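Local coordinates for maltose/maltodextrin-binding protein (Thermus thermophilus, PDB 2GH9) that binds maltotriose as a periplasmic sugar-binding protein and probably delivers it to a membrane transporter, at residues Gln85-Asp90 / Met106-Phe111; Gly93-Ala98 / Leu266-Val271; Ala250-Pro255 / Asn260-Phe265; Glu41-Phe46 / Val67-Gln72. All coordinates share one frame; numbering follows the deposited sequence.

In the fold
Following the chain from the N terminus, contact 4 comes first, closing a 20-residue loop in which strand 58-63 runs between helices 39-49 and 67-72. Contact 1 then closes a 15-residue loop, laying helix 85-90 against strand 104-113. Contact 2 starts inside that loop, at helix 93-98, and ends far along the chain on strand 265-273, so contacts 1 and 2 cross; their strands are neighbours in one sheet. Nested within the long loop of contact 2 is contact 3, a short turnback between strands 247-250 and 265-273, which belong to different sheets. Contacts 1, 2 and 4 thus join helices to the larger sheet or to each other, while contact 3 lies where the chain passes between sheets.

Contact 1. Residues Gln85-Asp90 / Met106-Phe111; sequences QAYLAD and MGLPAF. Unlike the reference sequence in segment 85-90: Ala-86 (reference Thr).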
loop_
_atom_site.group_PDB
_atom_site.type_symbol
_atom_site.label_atom_id
_atom_site.label_comp_id
_atom_site.label_asym_id
_atom_site.label_seq_id
_atom_site.Cartn_x
_atom_site.Cartn_y
_atom_site.Cartn_z
ATOM N N GLN A 85 18.237 -20.658 -2.585
ATOM C CA GLN A 85 18.909 -19.505 -3.199
ATOM C C GLN A 85 18.311 -19.193 -4.556
ATOM O O GLN A 85 18.239 -18.037 -4.953
ATOM C CB GLN A 85 20.417 -19.770 -3.348
ATOM C CG GLN A 85 21.166 -18.808 -4.302
ATOM C CD GLN A 85 21.212 -17.353 -3.816
ATOM O OE1 GLN A 85 20.706 -17.024 -2.741
ATOM N NE2 GLN A 85 21.847 -16.484 -4.608
ATOM N N ALA A 86 17.899 -20.225 -5.273
ATOM C CA ALA A 86 17.237 -20.033 -6.547
ATOM C C ALA A 86 15.979 -19.188 -6.369
ATOM O O ALA A 86 15.747 -18.256 -7.129
ATOM C CB ALA A 86 16.888 -21.366 -7.177
ATOM N N TYR A 87 15.166 -19.527 -5.373
ATOM C CA TYR A 87 13.963 -18.741 -5.087
ATOM C C TYR A 87 14.380 -17.301 -4.772
ATOM O O TYR A 87 13.913 -16.375 -5.416
ATOM C CB TYR A 87 13.136 -19.365 -3.953
ATOM C CG TYR A 87 12.130 -18.411 -3.342
ATOM C CD1 TYR A 87 10.935 -18.120 -3.982
ATOM C CD2 TYR A 87 12.383 -17.799 -2.119
ATOM C CE1 TYR A 87 10.013 -17.235 -3.415
ATOM C CE2 TYR A 87 11.468 -16.917 -1.546
ATOM C CZ TYR A 87 10.295 -16.627 -2.201
ATOM O OH TYR A 87 9.403 -15.738 -1.618
ATOM N N LEU A 88 15.302 -17.133 -3.827
ATOM C CA LEU A 88 15.783 -15.805 -3.416
ATOM C C LEU A 88 16.399 -14.974 -4.541
ATOM O O LEU A 88 16.093 -13.781 -4.665
ATOM C CB LEU A 88 16.771 -15.934 -2.244
ATOM C CG LEU A 88 16.121 -16.437 -0.954
ATOM C CD1 LEU A 88 17.180 -16.810 0.104
ATOM C CD2 LEU A 88 15.099 -15.409 -0.411
ATOM N N ALA A 89 17.228 -15.607 -5.375
ATOM C CA ALA A 89 17.866 -14.945 -6.534
ATOM C C ALA A 89 16.875 -14.363 -7.532
ATOM O O ALA A 89 17.179 -13.382 -8.233
ATOM C CB ALA A 89 18.828 -15.930 -7.276
ATOM N N ASP A 90 15.706 -14.986 -7.634
ATOM C CA ASP A 90 14.698 -14.521 -8.580
ATOM C C ASP A 90 13.885 -13.316 -8.055
ATOM O O ASP A 90 13.167 -12.672 -8.815
ATOM C CB ASP A 90 13.764 -15.668 -8.955
ATOM C CG ASP A 90 12.591 -15.210 -9.757
ATOM O OD1 ASP A 90 12.809 -14.715 -10.888
ATOM O OD2 ASP A 90 11.437 -15.334 -9.259
ATOM N N MET A 106 12.102 -12.189 7.038
ATOM C CA MET A 106 11.002 -12.376 7.982
ATOM C C MET A 106 9.634 -12.685 7.329
ATOM O O MET A 106 8.606 -12.751 7.999
ATOM C CB MET A 106 10.921 -11.153 8.897
ATOM C CG MET A 106 12.243 -10.857 9.685
ATOM S SD MET A 106 12.864 -12.318 10.602
ATOM C CE MET A 106 11.533 -12.592 11.766
ATOM N N GLY A 107 9.641 -12.901 6.026
ATOM C CA GLY A 107 8.440 -13.304 5.299
ATOM C C GLY A 107 8.807 -13.540 3.858
ATOM O O GLY A 107 9.945 -13.315 3.455
ATOM N N LEU A 108 7.860 -14.046 3.086
ATOM C CA LEU A 108 8.088 -14.321 1.664
ATOM C C LEU A 108 7.499 -13.177 0.863
ATOM O O LEU A 108 6.278 -13.046 0.847
ATOM C CB LEU A 108 7.412 -15.619 1.243
ATOM C CG LEU A 108 7.775 -16.874 2.043
ATOM C CD1 LEU A 108 7.032 -18.062 1.460
ATOM C CD2 LEU A 108 9.268 -17.088 2.034
ATOM N N PRO A 109 8.361 -12.349 0.217
ATOM C CA PRO A 109 7.891 -11.224 -0.569
ATOM C C PRO A 109 7.138 -11.711 -1.800
ATOM O O PRO A 109 7.609 -12.619 -2.507
ATOM C CB PRO A 109 9.182 -10.496 -0.986
ATOM C CG PRO A 109 10.255 -11.044 -0.142
ATOM C CD PRO A 109 9.835 -12.438 0.190
ATOM N N ALA A 110 5.973 -11.124 -2.053
ATOM C CA ALA A 110 5.091 -11.631 -3.096
ATOM C C ALA A 110 4.742 -10.583 -4.141
ATOM O O ALA A 110 4.949 -10.806 -5.338
ATOM C CB ALA A 110 3.821 -12.237 -2.465
ATOM N N PHE A 111 4.202 -9.448 -3.695
ATOM C CA PHE A 111 3.650 -8.448 -4.610
ATOM C C PHE A 111 4.117 -7.050 -4.274
ATOM O O PHE A 111 4.365 -6.721 -3.102
ATOM C CB PHE A 111 2.118 -8.488 -4.577
ATOM C CG PHE A 111 1.547 -9.877 -4.630
ATOM C CD1 PHE A 111 1.635 -10.627 -5.792
ATOM C CD2 PHE A 111 0.927 -10.431 -3.524
ATOM C CE1 PHE A 111 1.129 -11.930 -5.839
ATOM C CE2 PHE A 111 0.407 -11.722 -3.578
ATOM C CZ PHE A 111 0.516 -12.464 -4.743
#
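The phenol oxygen of Tyr-87, a polar atom, makes nearly every approach to the strand, and its closest neighbour there is a carbon: OH lies 3.5 Å from CB of Leu-108. The one polar atom it comes near is the carbonyl oxygen of Pro-109, but at 3.7 Å from OH to Pro-109 O the pair does not count as a hydrogen bond. Between segments 85-90 and 106-111 the contact is therefore one of packing, with 110 Å² buried in total. Tyr-87 reaches this far because its CG stands anti to the backbone N (chi1 163°), sending the ring straight out from the helix with the hydroxyl leading. The strand receives it with two neighbouring residues. CD of Pro-109 lies 3.8 Å from Tyr-87 OH, and the CD2 branch of Leu-108 lies 3.9 Å from Tyr-87 OH. That same methyl also approaches the ring obliquely, Leu-108 CD2 lying 4.2 Å from Tyr-87 CE2. The two side chains cross at about a right angle, so the leucine lies across the end of the tyrosine. Further along the strand, Ala-110 and Phe-111 both face Gln-269, forming a classic beta bulge. Asp-90 bonds through its carboxylate to Ser-309 OG and Ser-311 N. Leu-108 also packs on Ala-287 and Lys-288 of helix 280-290, and Tyr-87 on Val-291 just beyond it, so the Tyr-87 side chain packs both on strand 104-113 and on the loop after helix 280-290.

Contact 2. Residues Gly93-Ala98 / Leu266-Val271; sequences GVAVEA and LGVQGV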
loop_
_atom_site.group_PDB
_atom_site.type_symbol
_atom_site.label_atom_id
_atom_site.label_comp_id
_atom_site.label_asym_id
_atom_site.label_seq_id
_atom_site.Cartn_x
_atom_site.Cartn_y
_atom_site.Cartn_z
ATOM N N GLY A 93 15.543 -7.143 -5.549
ATOM C CA GLY A 93 16.267 -6.637 -4.388
ATOM C C GLY A 93 15.474 -5.828 -3.364
ATOM O O GLY A 93 15.644 -6.006 -2.179
ATOM N N VAL A 94 14.640 -4.903 -3.816
ATOM C CA VAL A 94 13.874 -4.065 -2.882
ATOM C C VAL A 94 12.862 -4.898 -2.085
ATOM O O VAL A 94 12.555 -4.582 -0.948
ATOM C CB VAL A 94 13.113 -2.920 -3.603
ATOM C CG1 VAL A 94 14.093 -1.934 -4.267
ATOM C CG2 VAL A 94 12.175 -3.490 -4.620
ATOM N N ALA A 95 12.327 -5.946 -2.704
ATOM C CA ALA A 95 11.354 -6.824 -2.040
ATOM C C ALA A 95 12.013 -7.671 -0.962
ATOM O O ALA A 95 11.438 -7.877 0.114
ATOM C CB ALA A 95 10.659 -7.710 -3.064
ATOM N N VAL A 96 13.215 -8.180 -1.263
ATOM C CA VAL A 96 14.034 -8.847 -0.272
ATOM C C VAL A 96 14.320 -7.901 0.893
ATOM O O VAL A 96 14.096 -8.257 2.022
ATOM C CB VAL A 96 15.363 -9.391 -0.872
ATOM C CG1 VAL A 96 16.241 -9.975 0.213
ATOM C CG2 VAL A 96 15.081 -10.442 -1.940
ATOM N N GLU A 97 14.772 -6.684 0.605
ATOM C CA GLU A 97 15.100 -5.717 1.647
ATOM C C GLU A 97 13.873 -5.339 2.472
ATOM O O GLU A 97 13.975 -5.167 3.685
ATOM C CB GLU A 97 15.730 -4.446 1.054
ATOM C CG GLU A 97 17.132 -4.622 0.461
ATOM C CD GLU A 97 17.575 -3.418 -0.386
ATOM O OE1 GLU A 97 18.040 -2.399 0.191
ATOM O OE2 GLU A 97 17.461 -3.484 -1.636
ATOM N N ALA A 98 12.712 -5.201 1.822
ATOM C CA ALA A 98 11.470 -4.848 2.534
ATOM C C ALA A 98 11.138 -5.860 3.650
ATOM O O ALA A 98 10.653 -5.481 4.710
ATOM C CB ALA A 98 10.305 -4.754 1.554
ATOM N N LEU A 266 6.256 2.855 -2.272
ATOM C CA LEU A 266 6.246 1.499 -2.781
ATOM C C LEU A 266 6.002 0.617 -1.575
ATOM O O LEU A 266 6.574 0.830 -0.494
ATOM C CB LEU A 266 7.559 1.151 -3.500
ATOM C CG LEU A 266 7.939 2.148 -4.608
ATOM C CD1 LEU A 266 9.347 1.918 -5.150
ATOM C CD2 LEU A 266 6.928 2.128 -5.757
ATOM N N GLY A 267 5.073 -0.304 -1.732
ATOM C CA GLY A 267 4.728 -1.230 -0.683
ATOM C C GLY A 267 4.998 -2.607 -1.217
ATOM O O GLY A 267 4.742 -2.874 -2.378
ATOM N N VAL A 268 5.515 -3.477 -0.360
ATOM C CA VAL A 268 5.665 -4.878 -0.693
ATOM C C VAL A 268 4.764 -5.678 0.222
ATOM O O VAL A 268 4.836 -5.550 1.455
ATOM C CB VAL A 268 7.129 -5.354 -0.574
ATOM C CG1 VAL A 268 7.229 -6.793 -0.982
ATOM C CG2 VAL A 268 8.039 -4.482 -1.414
ATOM N N GLN A 269 3.896 -6.482 -0.391
ATOM C CA GLN A 269 3.068 -7.415 0.339
ATOM C C GLN A 269 3.771 -8.773 0.383
ATOM O O GLN A 269 4.241 -9.258 -0.635
ATOM C CB GLN A 269 1.706 -7.556 -0.327
ATOM C CG GLN A 269 0.865 -6.282 -0.336
ATOM C CD GLN A 269 0.075 -6.048 0.941
ATOM O OE1 GLN A 269 -0.278 -6.980 1.658
ATOM N NE2 GLN A 269 -0.217 -4.783 1.221
ATOM N N GLY A 270 3.808 -9.382 1.564
ATOM C CA GLY A 270 4.436 -10.692 1.723
ATOM C C GLY A 270 3.698 -11.597 2.669
ATOM O O GLY A 270 2.887 -11.145 3.519
ATOM N N VAL A 271 3.959 -12.894 2.518
ATOM C CA VAL A 271 3.378 -13.880 3.398
ATOM C C VAL A 271 4.275 -14.029 4.632
ATOM O O VAL A 271 5.511 -14.161 4.509
ATOM C CB VAL A 271 3.205 -15.261 2.709
ATOM C CG1 VAL A 271 2.570 -16.241 3.681
ATOM C CG2 VAL A 271 2.364 -15.148 1.378
#
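Apolar packing joins segments 93-98 and 266-271, and a single forked side chain, Val-268, takes both of the helix residues that touch the strand. Its CG2 meets the methyl of Ala-98, with 3.7 Å from Val-268 CG2 to Ala-98 CB. The other branch turns to the preceding turn of the helix, where Val-268 CG1 lies 4.1 Å from Ala-95 CB. With CG1 anti to the backbone N (chi1 -178°), the two methyls are spread along the helix, CG1 toward the methyl of Ala-95 and CG2 toward that of Ala-98. Even the branch point takes part, Val-268 CB lying 3.9 Å from Ala-98 CB. A second kind of contact is side chain to main chain: Val-268 CG2 also rests 4.1 Å from CA of Ala-95. With only methyl groups on the helix side the backbones can come close, the CA atoms of Ala-95 and Val-268 being 6.2 Å apart. Hydrogen bonds act within the helix rather than between the segments, as in the 2.8 Å link from Ala-98 N to Val-94 O. The next strand residue, Gln-269, makes no contact with segment 93-98; it touches a glucose unit of the bound maltotriose, and its amide is held by Thr-61 OG1 and Glu-113 OE2. The valine therefore packs behind a strand whose other side lines the ligand pocket. Strand 265-273 pairs antiparallel with strands 104-113 and 58-63 and parallel with 333-334, and helix 93-98 lies against this sheet, with Ala-95 also touching Val-308 and Ala-98 touching His-64.

Contact 3. Residues Ala250-Pro255 / Asn260-Phe265; sequences APFPVP and NPWGPF. Unlike the reference sequence in segment 250-255: Val-254 (reference Ala).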
loop_
_atom_site.group_PDB
_atom_site.type_symbol
_atom_site.label_atom_id
_atom_site.label_comp_id
_atom_site.label_asym_id
_atom_site.label_seq_id
_atom_site.Cartn_x
_atom_site.Cartn_y
_atom_site.Cartn_z
ATOM N N ALA A 250 -1.651 5.848 -14.681
ATOM C CA ALA A 250 -0.728 6.940 -14.964
ATOM C C ALA A 250 -0.174 7.495 -13.641
ATOM O O ALA A 250 -0.788 7.317 -12.584
ATOM C CB ALA A 250 -1.441 8.036 -15.745
ATOM N N PRO A 251 1.001 8.160 -13.696
ATOM C CA PRO A 251 1.465 8.891 -12.523
ATOM C C PRO A 251 0.484 10.010 -12.194
ATOM O O PRO A 251 -0.185 10.518 -13.071
ATOM C CB PRO A 251 2.837 9.456 -12.926
ATOM C CG PRO A 251 3.029 9.152 -14.384
ATOM C CD PRO A 251 1.909 8.269 -14.855
ATOM N N PHE A 252 0.395 10.365 -10.921
ATOM C CA PHE A 252 -0.403 11.496 -10.532
ATOM C C PHE A 252 0.383 12.746 -10.904
ATOM O O PHE A 252 1.583 12.735 -10.809
ATOM C CB PHE A 252 -0.720 11.470 -9.046
ATOM C CG PHE A 252 -1.845 12.394 -8.675
ATOM C CD1 PHE A 252 -3.174 11.989 -8.836
ATOM C CD2 PHE A 252 -1.587 13.673 -8.270
ATOM C CE1 PHE A 252 -4.208 12.844 -8.538
ATOM C CE2 PHE A 252 -2.626 14.534 -7.960
ATOM C CZ PHE A 252 -3.930 14.125 -8.103
ATOM N N PRO A 253 -0.290 13.799 -11.394
ATOM C CA PRO A 253 0.419 15.055 -11.640
ATOM C C PRO A 253 1.088 15.665 -10.409
ATOM O O PRO A 253 0.629 15.491 -9.277
ATOM C CB PRO A 253 -0.661 16.000 -12.189
ATOM C CG PRO A 253 -1.954 15.333 -12.012
ATOM C CD PRO A 253 -1.692 13.860 -11.849
ATOM N N VAL A 254 2.187 16.367 -10.652
ATOM C CA VAL A 254 2.926 17.006 -9.596
ATOM C C VAL A 254 2.095 18.199 -9.137
ATOM O O VAL A 254 1.618 18.981 -9.974
ATOM C CB VAL A 254 4.335 17.426 -10.073
ATOM C CG1 VAL A 254 5.189 17.983 -8.907
ATOM C CG2 VAL A 254 5.021 16.244 -10.691
ATOM N N PRO A 255 1.878 18.319 -7.807
ATOM C CA PRO A 255 1.076 19.447 -7.305
ATOM C C PRO A 255 1.753 20.783 -7.638
ATOM O O PRO A 255 2.986 20.840 -7.748
ATOM C CB PRO A 255 1.042 19.229 -5.790
ATOM C CG PRO A 255 1.514 17.844 -5.549
ATOM C CD PRO A 255 2.341 17.431 -6.723
ATOM N N ASN A 260 9.728 19.064 -6.438
ATOM C CA ASN A 260 10.055 17.725 -6.924
ATOM C C ASN A 260 8.854 17.016 -7.533
ATOM O O ASN A 260 7.704 17.351 -7.202
ATOM C CB ASN A 260 10.652 16.900 -5.789
ATOM C CG ASN A 260 11.982 17.447 -5.326
ATOM O OD1 ASN A 260 12.673 18.131 -6.086
ATOM N ND2 ASN A 260 12.348 17.160 -4.096
ATOM N N PRO A 261 9.103 16.043 -8.433
ATOM C CA PRO A 261 7.957 15.293 -8.934
ATOM C C PRO A 261 7.157 14.518 -7.868
ATOM O O PRO A 261 7.692 14.125 -6.826
ATOM C CB PRO A 261 8.580 14.355 -9.987
ATOM C CG PRO A 261 9.839 15.065 -10.403
ATOM C CD PRO A 261 10.354 15.622 -9.105
ATOM N N TRP A 262 5.864 14.355 -8.117
ATOM C CA TRP A 262 5.066 13.415 -7.360
ATOM C C TRP A 262 5.747 12.023 -7.372
ATOM O O TRP A 262 6.208 11.566 -8.410
ATOM C CB TRP A 262 3.662 13.313 -7.921
ATOM C CG TRP A 262 2.814 12.252 -7.249
ATOM C CD1 TRP A 262 2.049 12.406 -6.128
ATOM C CD2 TRP A 262 2.591 10.901 -7.696
ATOM N NE1 TRP A 262 1.409 11.240 -5.826
ATOM C CE2 TRP A 262 1.728 10.293 -6.759
ATOM C CE3 TRP A 262 3.075 10.133 -8.769
ATOM C CZ2 TRP A 262 1.301 8.965 -6.883
ATOM C CZ3 TRP A 262 2.665 8.790 -8.878
ATOM C CH2 TRP A 262 1.780 8.233 -7.954
ATOM N N GLY A 263 5.787 11.368 -6.218
ATOM C CA GLY A 263 6.251 9.982 -6.125
ATOM C C GLY A 263 5.631 9.291 -4.922
ATOM O O GLY A 263 5.770 9.771 -3.789
ATOM N N PRO A 264 4.970 8.149 -5.142
ATOM C CA PRO A 264 4.276 7.452 -4.046
ATOM C C PRO A 264 5.188 6.530 -3.227
ATOM O O PRO A 264 6.290 6.235 -3.662
ATOM C CB PRO A 264 3.249 6.596 -4.804
ATOM C CG PRO A 264 4.017 6.201 -6.066
ATOM C CD PRO A 264 4.829 7.425 -6.427
ATOM N N PHE A 265 4.697 6.057 -2.074
ATOM C CA PHE A 265 5.281 4.902 -1.408
ATOM C C PHE A 265 5.196 3.655 -2.295
ATOM O O PHE A 265 4.200 3.432 -2.977
ATOM C CB PHE A 265 4.557 4.566 -0.094
ATOM C CG PHE A 265 4.920 5.438 1.086
ATOM C CD1 PHE A 265 6.245 5.640 1.449
ATOM C CD2 PHE A 265 3.916 5.980 1.886
ATOM C CE1 PHE A 265 6.578 6.391 2.573
ATOM C CE2 PHE A 265 4.239 6.731 3.026
ATOM C CZ PHE A 265 5.579 6.942 3.360
#
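Trp-262 lays its indole along the backbone of Pro-251 and Phe-252, and its atoms can be followed outward. Its CB sits 3.6 Å from Phe-252 O, with Pro-253 O a little farther off. CG stands anti to the backbone N (chi1 175°), which swings the ring system across Phe-252. Over the five-membered ring lies Phe-252 CB, 3.7 Å from its centroid and close to the normal, a CH-pi contact. Along the six-membered ring the peptide nitrogen takes over: Phe-252 N is 3.4 Å from Trp-262 CZ3, over the same face. Here too, at the far end of the indole, Pro-251 CA approaches CZ3 obliquely to 3.8 Å. The phenyl group of Phe-252 turns its edge toward the indole face, the planes inclined at 52° in an edge-to-face pair. On the opposite face, toward its rim, lies Pro-264 CD, so the indole is flanked by Phe-252 and Pro-264. A serine in place of Trp-262 would probably open a gap between Phe-252 and Pro-264 and leave the phenyl without the face it leans on. Val-254 packs beside the root of the indole, its CG2 3.6 Å from Pro-261 CA. Residues Pro-251 to Pro-255 run in a polyproline II-like conformation, and this extended, proline-rich chain lies in the connection between two sheets, consistent with the interdomain crossings of periplasmic binding proteins.

Contact 4. Residues Glu41-Phe46 / Val67-Gln72; sequences EIKQKF and VGEMAQ
Lys-43 and Glu-69 meet with their side chains crossing at about a right angle, the lysine folded and the glutamate stretched. Glu-69 runs out straight beyond CG, whereas Lys-43 bends at both of its last torsions (chi3 58°, chi4 52°), which curls the ammonium group back to the carboxylate. The salt bridge so formed is long: NZ of Lys-43 is 3.3 Å from OE1 of Glu-69, a weak hydrogen bond. Methylene groups accompany the charge, with Lys-43 CE 3.5 Å from the same OE1. A water links the pair a second time, donating to Glu-69 OE2 at 2.9 Å and accepting a weak bond from Lys-43 NZ. A leucine in place of Lys-43 would probably leave the Glu-69 carboxylate without its cationic mate and the water with one partner fewer. Deeper between the helices, Met-70 and Phe-46 also cross at about a right angle. The methionine methyl comes obliquely to one side of the phenyl; Met-70 CE lies 3.7 Å from Phe-46 CB and reaches as far as CD2, an approach so short that the exact methyl position is doubtful. The helix segments run nearly parallel, at 15°, and the segment axes come within 11.0 Å of each other, a spacing bridged by these long side chains. Lys-43 also makes a cation-pi contact with Trp-66, and its side chain is about 5 Å from a bound glucose. Helix 39-49 lies in the crossover between strands 32-36 and 58-63, where Phe-46 packs on Val-59 and on Trp-6 of strand 3-7, while helix 67-72 flanks it, Met-70 and Glu-69 both touching Ile-47.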
loop_
_atom_site.group_PDB
_atom_site.type_symbol
_atom_site.label_atom_id
_atom_site.label_comp_id
_atom_site.label_asym_id
_atom_site.label_seq_id
_atom_site.Cartn_x
_atom_site.Cartn_y
_atom_site.Cartn_z
ATOM N N GLU A 41 -7.124 -3.772 11.076
ATOM C CA GLU A 41 -7.217 -4.525 12.322
ATOM C C GLU A 41 -6.205 -5.685 12.456
ATOM O O GLU A 41 -5.956 -6.182 13.575
ATOM C CB GLU A 41 -8.649 -5.064 12.443
ATOM C CG GLU A 41 -9.660 -3.963 12.654
ATOM C CD GLU A 41 -11.030 -4.466 12.998
ATOM O OE1 GLU A 41 -11.199 -5.640 13.369
ATOM O OE2 GLU A 41 -11.975 -3.678 12.881
ATOM N N ILE A 42 -5.596 -6.105 11.348
ATOM C CA ILE A 42 -4.763 -7.320 11.352
ATOM C C ILE A 42 -3.519 -7.229 12.219
ATOM O O ILE A 42 -3.255 -8.156 12.998
ATOM C CB ILE A 42 -4.310 -7.758 9.928
ATOM C CG1 ILE A 42 -5.486 -8.198 9.082
ATOM C CG2 ILE A 42 -3.316 -8.923 9.999
ATOM C CD1 ILE A 42 -5.103 -8.472 7.594
ATOM N N LYS A 43 -2.734 -6.164 12.068
ATOM C CA LYS A 43 -1.451 -6.053 12.781
ATOM C C LYS A 43 -1.621 -6.196 14.309
ATOM O O LYS A 43 -0.908 -6.973 14.945
ATOM C CB LYS A 43 -0.718 -4.742 12.422
ATOM C CG LYS A 43 0.668 -4.601 13.118
ATOM C CD LYS A 43 1.603 -3.533 12.521
ATOM C CE LYS A 43 1.031 -2.122 12.499
ATOM N NZ LYS A 43 0.509 -1.627 13.800
ATOM N N GLN A 44 -2.585 -5.471 14.874
ATOM C CA GLN A 44 -2.836 -5.522 16.304
ATOM C C GLN A 44 -3.306 -6.919 16.709
ATOM O O GLN A 44 -2.846 -7.468 17.694
ATOM C CB GLN A 44 -3.869 -4.465 16.714
ATOM C CG GLN A 44 -4.184 -4.474 18.227
ATOM C CD GLN A 44 -5.161 -3.414 18.644
ATOM O OE1 GLN A 44 -6.240 -3.289 18.063
ATOM N NE2 GLN A 44 -4.811 -2.652 19.674
ATOM N N LYS A 45 -4.209 -7.501 15.927
ATOM C CA LYS A 45 -4.725 -8.827 16.223
ATOM C C LYS A 45 -3.609 -9.854 16.282
ATOM O O LYS A 45 -3.600 -10.724 17.169
ATOM C CB LYS A 45 -5.765 -9.244 15.185
ATOM C CG LYS A 45 -7.178 -8.797 15.513
ATOM C CD LYS A 45 -8.112 -8.957 14.303
ATOM C CE LYS A 45 -8.523 -10.394 14.096
ATOM N NZ LYS A 45 -9.352 -10.902 15.235
ATOM N N PHE A 46 -2.675 -9.760 15.336
ATOM C CA PHE A 46 -1.565 -10.714 15.231
ATOM C C PHE A 46 -0.506 -10.527 16.290
ATOM O O PHE A 46 -0.027 -11.494 16.877
ATOM C CB PHE A 46 -0.886 -10.593 13.871
ATOM C CG PHE A 46 -0.152 -11.837 13.446
ATOM C CD1 PHE A 46 -0.854 -12.914 12.886
ATOM C CD2 PHE A 46 1.224 -11.925 13.557
ATOM C CE1 PHE A 46 -0.185 -14.050 12.453
ATOM C CE2 PHE A 46 1.897 -13.076 13.129
ATOM C CZ PHE A 46 1.185 -14.135 12.582
ATOM N N VAL A 67 6.897 -4.974 9.325
ATOM C CA VAL A 67 7.888 -6.034 9.610
ATOM C C VAL A 67 8.713 -5.792 10.882
ATOM O O VAL A 67 8.776 -6.681 11.756
ATOM C CB VAL A 67 8.785 -6.351 8.368
ATOM C CG1 VAL A 67 10.065 -7.141 8.737
ATOM C CG2 VAL A 67 7.975 -7.140 7.345
ATOM N N GLY A 68 9.294 -4.603 11.004
ATOM C CA GLY A 68 10.076 -4.238 12.192
ATOM C C GLY A 68 9.314 -4.361 13.498
ATOM O O GLY A 68 9.806 -4.982 14.419
ATOM N N GLU A 69 8.112 -3.779 13.583
ATOM C CA GLU A 69 7.281 -3.886 14.779
ATOM C C GLU A 69 6.868 -5.323 15.116
ATOM O O GLU A 69 6.848 -5.713 16.292
ATOM C CB GLU A 69 6.029 -3.025 14.639
ATOM C CG GLU A 69 5.106 -3.055 15.827
ATOM C CD GLU A 69 3.862 -2.248 15.635
ATOM O OE1 GLU A 69 3.744 -1.534 14.605
ATOM O OE2 GLU A 69 2.997 -2.320 16.525
ATOM N N MET A 70 6.481 -6.089 14.095
ATOM C CA MET A 70 6.087 -7.473 14.294
ATOM C C MET A 70 7.274 -8.364 14.714
ATOM O O MET A 70 7.131 -9.208 15.610
ATOM C CB MET A 70 5.427 -8.031 13.024
ATOM C CG MET A 70 4.058 -7.432 12.753
ATOM S SD MET A 70 3.252 -8.189 11.327
ATOM C CE MET A 70 1.953 -9.130 12.086
ATOM N N ALA A 71 8.419 -8.168 14.053
ATOM C CA ALA A 71 9.641 -8.896 14.348
ATOM C C ALA A 71 10.108 -8.637 15.791
ATOM O O ALA A 71 10.460 -9.583 16.525
ATOM C CB ALA A 71 10.738 -8.544 13.321
ATOM N N GLN A 72 10.062 -7.379 16.216
ATOM C CA GLN A 72 10.324 -7.037 17.627
ATOM C C GLN A 72 9.344 -7.651 18.613
ATOM O O GLN A 72 9.722 -7.902 19.752
ATOM C CB GLN A 72 10.314 -5.528 17.831
ATOM C CG GLN A 72 11.557 -4.846 17.347
ATOM C CD GLN A 72 11.757 -3.500 18.003
ATOM O OE1 GLN A 72 10.784 -2.823 18.380
ATOM N NE2 GLN A 72 13.023 -3.094 18.148
HETATM O O HOH W 1 0.177 -2.957 16.948
#